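Local coordinates for putative branched-chain amino acid ABC transporter, periplasmic branched-chain amino acid-binding protein (Pseudomonas protegens Pf-5, PDB 4RU0) that probably binds a branched-chain amino acid or related small solute in the periplasm and delivers it to an ABC transporter for uptake, at residues 158-167 with 414-425. Numbering follows the deposited sequence.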
loop_
_atom_site.group_PDB
_atom_site.type_symbol
_atom_site.label_atom_id
_atom_site.label_comp_id
_atom_site.label_asym_id
_atom_site.label_seq_id
_atom_site.Cartn_x
_atom_site.Cartn_y
_atom_site.Cartn_z
ATOM N N TYR A 158 -9.008 -1.879 -6.237
ATOM C CA TYR A 158 -9.799 -2.809 -7.042
ATOM C C TYR A 158 -9.424 -4.244 -6.695
ATOM O O TYR A 158 -10.293 -5.069 -6.420
ATOM C CB TYR A 158 -9.609 -2.560 -8.541
ATOM C CG TYR A 158 -10.487 -1.464 -9.099
ATOM C CD1 TYR A 158 -10.918 -0.415 -8.299
ATOM C CD2 TYR A 158 -10.890 -1.478 -10.430
ATOM C CE1 TYR A 158 -11.718 0.595 -8.810
ATOM C CE2 TYR A 158 -11.693 -0.474 -10.950
ATOM C CZ TYR A 158 -12.106 0.559 -10.133
ATOM O OH TYR A 158 -12.905 1.567 -10.631
ATOM N N SER A 159 -8.126 -4.540 -6.702
ATOM C CA SER A 159 -7.654 -5.867 -6.316
ATOM C C SER A 159 -8.010 -6.192 -4.871
ATOM O O SER A 159 -8.313 -7.333 -4.549
ATOM C CB SER A 159 -6.141 -5.979 -6.507
ATOM O OG SER A 159 -5.786 -5.847 -7.867
ATOM N N GLU A 160 -7.959 -5.183 -4.005
ATOM C CA GLU A 160 -8.259 -5.382 -2.593
ATOM C C GLU A 160 -9.681 -5.899 -2.427
ATOM O O GLU A 160 -9.929 -6.805 -1.631
ATOM C CB GLU A 160 -8.079 -4.095 -1.795
ATOM C CG GLU A 160 -8.138 -4.322 -0.290
ATOM C CD GLU A 160 -8.255 -3.029 0.496
ATOM O OE1 GLU A 160 -8.774 -2.032 -0.058
ATOM O OE2 GLU A 160 -7.833 -3.011 1.670
ATOM N N ALA A 161 -10.605 -5.327 -3.193
ATOM C CA ALA A 161 -11.989 -5.777 -3.187
ATOM C C ALA A 161 -12.052 -7.258 -3.519
ATOM O O ALA A 161 -12.707 -8.028 -2.817
ATOM C CB ALA A 161 -12.821 -4.970 -4.172
ATOM N N SER A 162 -11.353 -7.655 -4.579
ATOM C CA SER A 162 -11.341 -9.055 -4.988
ATOM C C SER A 162 -10.792 -9.974 -3.895
ATOM O O SER A 162 -11.399 -10.995 -3.594
ATOM C CB SER A 162 -10.532 -9.233 -6.269
ATOM O OG SER A 162 -10.642 -10.563 -6.752
ATOM N N THR A 163 -9.654 -9.613 -3.305
ATOM C CA THR A 163 -9.073 -10.416 -2.224
ATOM C C THR A 163 -10.004 -10.476 -1.014
ATOM O O THR A 163 -10.113 -11.513 -0.358
ATOM C CB THR A 163 -7.703 -9.877 -1.759
ATOM O OG1 THR A 163 -7.873 -8.616 -1.105
ATOM C CG2 THR A 163 -6.770 -9.708 -2.926
ATOM N N LEU A 164 -10.666 -9.359 -0.718
ATOM C CA LEU A 164 -11.647 -9.313 0.360
ATOM C C LEU A 164 -12.728 -10.363 0.114
ATOM O O LEU A 164 -13.040 -11.159 0.997
ATOM C CB LEU A 164 -12.267 -7.911 0.477
ATOM C CG LEU A 164 -13.315 -7.597 1.565
ATOM C CD1 LEU A 164 -14.739 -7.844 1.076
ATOM C CD2 LEU A 164 -13.030 -8.377 2.857
ATOM N N VAL A 165 -13.277 -10.373 -1.096
ATOM C CA VAL A 165 -14.318 -11.327 -1.463
ATOM C C VAL A 165 -13.782 -12.763 -1.472
ATOM O O VAL A 165 -14.453 -13.695 -1.026
ATOM C CB VAL A 165 -14.924 -10.975 -2.841
ATOM C CG1 VAL A 165 -15.710 -12.146 -3.406
ATOM C CG2 VAL A 165 -15.806 -9.731 -2.731
ATOM N N ASN A 166 -12.557 -12.937 -1.951
ATOM C CA ASN A 166 -11.965 -14.265 -2.016
ATOM C C ASN A 166 -11.709 -14.853 -0.632
ATOM O O ASN A 166 -11.790 -16.071 -0.442
ATOM C CB ASN A 166 -10.671 -14.236 -2.823
ATOM C CG ASN A 166 -10.921 -14.016 -4.292
ATOM O OD1 ASN A 166 -12.063 -14.086 -4.745
ATOM N ND2 ASN A 166 -9.858 -13.749 -5.053
ATOM N N TYR A 167 -11.406 -13.990 0.332
ATOM C CA TYR A 167 -11.225 -14.444 1.701
ATOM C C TYR A 167 -12.566 -14.822 2.323
ATOM O O TYR A 167 -12.664 -15.834 3.017
ATOM C CB TYR A 167 -10.531 -13.378 2.545
ATOM C CG TYR A 167 -10.397 -13.776 3.998
ATOM C CD1 TYR A 167 -9.473 -14.739 4.392
ATOM C CD2 TYR A 167 -11.199 -13.197 4.974
ATOM C CE1 TYR A 167 -9.349 -15.111 5.716
ATOM C CE2 TYR A 167 -11.083 -13.561 6.302
ATOM C CZ TYR A 167 -10.157 -14.520 6.669
ATOM O OH TYR A 167 -10.037 -14.885 7.991
ATOM N N ILE A 414 -3.835 -14.141 0.073
ATOM C CA ILE A 414 -5.055 -14.297 -0.699
ATOM C C ILE A 414 -4.936 -13.510 -2.001
ATOM O O ILE A 414 -4.935 -12.278 -1.986
ATOM C CB ILE A 414 -6.287 -13.796 0.084
ATOM C CG1 ILE A 414 -6.277 -14.340 1.517
ATOM C CG2 ILE A 414 -7.571 -14.151 -0.648
ATOM C CD1 ILE A 414 -6.385 -15.845 1.610
ATOM N N ALA A 415 -4.833 -14.212 -3.124
ATOM C CA ALA A 415 -4.691 -13.552 -4.420
ATOM C C ALA A 415 -6.027 -13.011 -4.933
ATOM O O ALA A 415 -7.074 -13.625 -4.726
ATOM C CB ALA A 415 -4.090 -14.512 -5.437
ATOM N N ALA A 416 -5.981 -11.864 -5.606
ATOM C CA ALA A 416 -7.163 -11.282 -6.242
ATOM C C ALA A 416 -7.405 -11.890 -7.613
ATOM O O ALA A 416 -6.477 -12.388 -8.250
ATOM C CB ALA A 416 -7.014 -9.781 -6.374
ATOM N N ASP A 417 -8.652 -11.837 -8.068
ATOM C CA ASP A 417 -8.979 -12.248 -9.427
ATOM C C ASP A 417 -8.811 -11.051 -10.355
ATOM O O ASP A 417 -9.790 -10.434 -10.786
ATOM C CB ASP A 417 -10.400 -12.799 -9.505
ATOM C CG ASP A 417 -10.660 -13.559 -10.793
ATOM O OD1 ASP A 417 -9.770 -13.584 -11.673
ATOM O OD2 ASP A 417 -11.764 -14.125 -10.932
ATOM N N ARG A 418 -7.561 -10.719 -10.651
ATOM C CA ARG A 418 -7.266 -9.509 -11.400
ATOM C C ARG A 418 -7.740 -9.602 -12.849
ATOM O O ARG A 418 -8.080 -8.590 -13.459
ATOM C CB ARG A 418 -5.772 -9.214 -11.339
ATOM C CG ARG A 418 -5.300 -8.828 -9.948
ATOM C CD ARG A 418 -3.854 -9.211 -9.732
ATOM N NE ARG A 418 -2.984 -8.519 -10.663
ATOM C CZ ARG A 418 -1.730 -8.870 -10.920
ATOM N NH1 ARG A 418 -1.188 -9.924 -10.318
ATOM N NH2 ARG A 418 -1.023 -8.167 -11.790
ATOM N N ALA A 419 -7.772 -10.815 -13.391
ATOM C CA ALA A 419 -8.272 -11.027 -14.746
ATOM C C ALA A 419 -9.742 -10.628 -14.829
ATOM O O ALA A 419 -10.178 -10.003 -15.799
ATOM C CB ALA A 419 -8.089 -12.475 -15.165
ATOM N N LEU A 420 -10.497 -10.983 -13.796
ATOM C CA LEU A 420 -11.915 -10.669 -13.736
ATOM C C LEU A 420 -12.175 -9.161 -13.702
ATOM O O LEU A 420 -13.127 -8.672 -14.310
ATOM C CB LEU A 420 -12.537 -11.339 -12.511
ATOM C CG LEU A 420 -14.015 -11.086 -12.237
ATOM C CD1 LEU A 420 -14.847 -11.494 -13.439
ATOM C CD2 LEU A 420 -14.441 -11.854 -10.997
ATOM N N LEU A 421 -11.318 -8.428 -12.994
ATOM C CA LEU A 421 -11.483 -6.982 -12.825
ATOM C C LEU A 421 -10.902 -6.153 -13.967
ATOM O O LEU A 421 -11.239 -4.977 -14.116
ATOM C CB LEU A 421 -10.830 -6.527 -11.523
ATOM C CG LEU A 421 -11.325 -7.142 -10.226
ATOM C CD1 LEU A 421 -10.374 -6.764 -9.100
ATOM C CD2 LEU A 421 -12.735 -6.669 -9.929
ATOM N N ARG A 422 -10.026 -6.763 -14.759
ATOM C CA ARG A 422 -9.281 -6.049 -15.798
ATOM C C ARG A 422 -10.137 -5.206 -16.766
ATOM O O ARG A 422 -9.706 -4.129 -17.172
ATOM C CB ARG A 422 -8.429 -7.039 -16.596
ATOM C CG ARG A 422 -7.484 -6.381 -17.597
ATOM C CD ARG A 422 -6.346 -5.636 -16.904
ATOM N NE ARG A 422 -5.736 -4.650 -17.789
ATOM C CZ ARG A 422 -4.553 -4.074 -17.594
ATOM N NH1 ARG A 422 -3.814 -4.387 -16.534
ATOM N NH2 ARG A 422 -4.100 -3.185 -18.472
ATOM N N PRO A 423 -11.338 -5.684 -17.151
ATOM C CA PRO A 423 -12.127 -4.806 -18.027
ATOM C C PRO A 423 -12.499 -3.462 -17.393
ATOM O O PRO A 423 -12.582 -2.463 -18.105
ATOM C CB PRO A 423 -13.380 -5.640 -18.311
ATOM C CG PRO A 423 -12.902 -7.045 -18.228
ATOM C CD PRO A 423 -11.908 -7.045 -17.097
ATOM N N LEU A 424 -12.716 -3.438 -16.082
ATOM C CA LEU A 424 -12.993 -2.185 -15.386
ATOM C C LEU A 424 -11.793 -1.259 -15.454
ATOM O O LEU A 424 -11.928 -0.049 -15.640
ATOM C CB LEU A 424 -13.360 -2.440 -13.924
ATOM C CG LEU A 424 -14.697 -3.131 -13.685
ATOM C CD1 LEU A 424 -14.970 -3.232 -12.192
ATOM C CD2 LEU A 424 -15.799 -2.367 -14.390
ATOM N N ILE A 425 -10.611 -1.837 -15.287
ATOM C CA ILE A 425 -9.381 -1.070 -15.359
ATOM C C ILE A 425 -9.148 -0.546 -16.775
ATOM O O ILE A 425 -8.903 0.649 -16.960
ATOM C CB ILE A 425 -8.183 -1.908 -14.899
ATOM C CG1 ILE A 425 -8.227 -2.066 -13.376
ATOM C CG2 ILE A 425 -6.868 -1.282 -15.373
ATOM C CD1 ILE A 425 -6.983 -2.668 -12.791
#
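Ser162 and Asn166, one helical turn apart on helix 157-172, hold the chain where strand 407-415 gives way to helix 418-435. The amide of Asp417 donates to Ser162 OG over 2.7 Å, with an N-H...O angle of 163°; the first torsion of Ser162 sets this hydroxyl opposite its own backbone N. One turn on, Asn166 ND2 gives a hydrogen to Ala415 O at 2.8 Å, in the plane of the carbonyl and nearly in its own amide plane, so both flat groups lie favourably for the bond. Between these two polar grips the methyl of Ala416 fits against the helix: its CB is 3.6 Å from Ser162 CB and 3.5 Å from Thr163 CG2. Chi1 of 68° places Thr163 OG1 to bond Glu160 O within its own helix and leaves CG2 facing Ala416. Beyond Asn166, Ile414 CG2 packs on Asn166 CB, and Ile414 CD1 lies at the edge of the Tyr167 ring.

From helix 418-435, Leu421 CD1 reaches Ser162 CB at 3.8 Å, next to Ala416. Toward the start of 158-167, Tyr158 CE2 comes to 3.9 Å from Leu424 CB, the two side chains crossing at about a right angle, and Tyr158 CD2 meets Ile425 CG1. The two helix segments run roughly antiparallel, at 147°, with axes 9.8 Å apart. Farther out, Ser159 OG bonds Glu392, Arg418 makes a salt bridge to Asp390, and Pro199 of helix 197-207 touches Tyr158 and Leu421.

Asp417 is the N-cap of helix 418-435, its carboxylate accepting weakly from Leu420 N. The bond from its amide to Ser162 ties this residue to helix 157-172 and probably helps to position the start of helix 418-435. Two directed bonds flanked by apolar contacts thus tie helix 157-172 to that helix and to the end of the outermost strand 407-415 in this periplasmic-binding-protein fold.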